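Local coordinates for protein ferritin (Pseudo-nitzschia multiseries, PDB 4ISP) that probably stores iron in a soluble form inside a 24-subunit shell, oxidising ferrous iron with dioxygen and depositing it as ferric hydroxide, at residues A[83-88]-A[140-145]. Residues are numbered along the deposited sequence; the frame is centred on the assembly and turned at random.
Sequences SPEDVW and AKVTDE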
loop_
_atom_site.group_PDB
_atom_site.type_symbol
_atom_site.label_atom_id
_atom_site.label_comp_id
_atom_site.label_asym_id
_atom_site.label_seq_id
_atom_site.Cartn_x
_atom_site.Cartn_y
_atom_site.Cartn_z
ATOM N N SER A 83 -43.673 5.004 38.011
ATOM C CA SER A 83 -43.676 4.935 36.548
ATOM C C SER A 83 -42.435 5.690 36.044
ATOM O O SER A 83 -41.824 6.447 36.819
ATOM C CB SER A 83 -44.953 5.588 35.996
ATOM O OG SER A 83 -44.788 6.962 36.065
ATOM N N PRO A 84 -42.059 5.497 34.762
ATOM C CA PRO A 84 -40.911 6.233 34.293
ATOM C C PRO A 84 -41.113 7.731 34.457
ATOM O O PRO A 84 -40.191 8.422 34.752
ATOM C CB PRO A 84 -40.836 5.858 32.814
ATOM C CG PRO A 84 -41.414 4.462 32.764
ATOM C CD PRO A 84 -42.514 4.476 33.791
ATOM N N GLU A 85 -42.333 8.215 34.303
ATOM C CA GLU A 85 -42.623 9.612 34.536
ATOM C C GLU A 85 -42.152 10.134 35.892
ATOM O O GLU A 85 -41.515 11.199 35.972
ATOM C CB GLU A 85 -44.113 9.801 34.451
ATOM C CG GLU A 85 -44.505 11.013 33.701
ATOM C CD GLU A 85 -45.999 10.935 33.377
ATOM O OE1 GLU A 85 -46.462 9.919 32.721
ATOM O OE2 GLU A 85 -46.681 11.892 33.817
ATOM N N ASP A 86 -42.427 9.379 36.953
ATOM C CA ASP A 86 -41.986 9.793 38.288
ATOM C C ASP A 86 -40.455 9.904 38.312
ATOM O O ASP A 86 -39.935 10.851 38.864
ATOM C CB ASP A 86 -42.418 8.781 39.369
ATOM C CG ASP A 86 -43.939 8.625 39.458
ATOM O OD1 ASP A 86 -44.686 9.536 39.047
ATOM O OD2 ASP A 86 -44.354 7.588 39.957
ATOM N N VAL A 87 -39.751 8.917 37.721
ATOM C CA VAL A 87 -38.264 8.897 37.784
ATOM C C VAL A 87 -37.722 10.101 37.055
ATOM O O VAL A 87 -36.868 10.853 37.589
ATOM C CB VAL A 87 -37.678 7.638 37.140
ATOM C CG1 VAL A 87 -36.171 7.510 37.382
ATOM C CG2 VAL A 87 -38.378 6.403 37.656
ATOM N N TRP A 88 -38.182 10.303 35.817
ATOM C CA TRP A 88 -37.693 11.492 35.051
ATOM C C TRP A 88 -38.001 12.806 35.715
ATOM O O TRP A 88 -37.246 13.783 35.585
ATOM C CB TRP A 88 -38.214 11.495 33.603
ATOM C CG TRP A 88 -37.529 10.466 32.797
ATOM C CD1 TRP A 88 -38.024 9.226 32.477
ATOM C CD2 TRP A 88 -36.208 10.528 32.235
ATOM N NE1 TRP A 88 -37.101 8.522 31.709
ATOM C CE2 TRP A 88 -35.973 9.307 31.578
ATOM C CE3 TRP A 88 -35.206 11.492 32.233
ATOM C CZ2 TRP A 88 -34.783 9.043 30.903
ATOM C CZ3 TRP A 88 -34.046 11.245 31.549
ATOM C CH2 TRP A 88 -33.838 10.024 30.887
ATOM N N ALA A 140 -41.000 15.584 28.724
ATOM C CA ALA A 140 -42.148 15.886 27.792
ATOM C C ALA A 140 -42.496 14.684 26.877
ATOM O O ALA A 140 -43.683 14.334 26.704
ATOM C CB ALA A 140 -41.911 17.168 26.956
ATOM N N LYS A 141 -41.473 14.056 26.290
ATOM C CA LYS A 141 -41.722 12.915 25.397
ATOM C C LYS A 141 -42.322 11.728 26.202
ATOM O O LYS A 141 -43.253 11.062 25.764
ATOM C CB LYS A 141 -40.406 12.474 24.682
ATOM C CG LYS A 141 -39.838 13.538 23.680
ATOM C CD LYS A 141 -38.377 13.193 23.313
ATOM C CE LYS A 141 -37.779 14.185 22.315
ATOM N NZ LYS A 141 -38.241 15.547 22.716
ATOM N N VAL A 142 -41.737 11.449 27.358
ATOM C CA VAL A 142 -42.171 10.377 28.207
ATOM C C VAL A 142 -43.640 10.585 28.625
ATOM O O VAL A 142 -44.438 9.660 28.473
ATOM C CB VAL A 142 -41.253 10.240 29.446
ATOM C CG1 VAL A 142 -41.921 9.428 30.579
ATOM C CG2 VAL A 142 -39.957 9.618 28.992
ATOM N N THR A 143 -43.986 11.771 29.127
ATOM C CA THR A 143 -45.358 12.104 29.561
ATOM C C THR A 143 -46.327 11.932 28.371
ATOM O O THR A 143 -47.356 11.255 28.476
ATOM C CB THR A 143 -45.378 13.555 30.153
ATOM O OG1 THR A 143 -44.446 13.562 31.240
ATOM C CG2 THR A 143 -46.768 13.949 30.701
ATOM N N ASP A 144 -45.957 12.472 27.210
ATOM C CA ASP A 144 -46.861 12.401 26.036
ATOM C C ASP A 144 -47.051 10.934 25.503
ATOM O O ASP A 144 -48.179 10.443 25.344
ATOM C CB ASP A 144 -46.371 13.408 24.988
ATOM C CG ASP A 144 -47.328 13.596 23.832
ATOM O OD1 ASP A 144 -48.540 13.287 23.994
ATOM O OD2 ASP A 144 -46.867 14.106 22.771
ATOM N N GLU A 145 -45.969 10.192 25.335
ATOM C CA GLU A 145 -46.078 8.812 24.866
ATOM C C GLU A 145 -46.753 7.857 25.876
ATOM O O GLU A 145 -47.285 6.791 25.496
ATOM C CB GLU A 145 -44.706 8.246 24.532
ATOM C CG GLU A 145 -44.039 8.873 23.307
ATOM C CD GLU A 145 -42.890 8.001 22.730
ATOM O OE1 GLU A 145 -42.482 6.963 23.351
ATOM O OE2 GLU A 145 -42.380 8.335 21.632
#
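The pyrrole side of the Trp88 indole receives one methyl of Val142, whose CG2 lies 4.0 Å from Trp88 CD1 and about as far from NE1, approaching the ring obliquely. The indole also meets the rings of Phe30 and Tyr41 at inclined planes, and touches Met38 and Met42. The other flat group, the Glu85 carboxylate, turns a face to Thr143, whose methyl CG2 and hydroxyl OG1 both lie on that side; Glu85 OE2 is 3.7 Å from Thr143 CG2, a van der Waals approach. Glu85 reaches there with its chain extended beyond CG, which passes 3.5 Å from Thr143 OG1 as the two side chains cross nearly at a right angle. That hydroxyl sits beside its own backbone N (chi1 -58°) and is hydrogen-bonded to Leu139 O, one turn back in its helix. The other methyl of Val142, CG1, rests at the start of the opposing helix, 3.9 Å from Glu85 N and 4.3 Å from Pro84 CB. Ser83 is the N-cap of that helix and forms a capping box with Asp86, though both side-chain bonds are weak. The start of helix 84-111 thus packs nearly antiparallel (162°) to the end of helix 115-145, with segment axes 9.6 Å apart, at one end of the ferritin four-helix bundle. Helices 3-32 and 36-62 contribute Phe30 and the iron ligand Tyr41 to the Trp88 environment, while Leu152 and Leu155 of the short helix 151-159 pack against Val142, and Leu152 also touches Pro84.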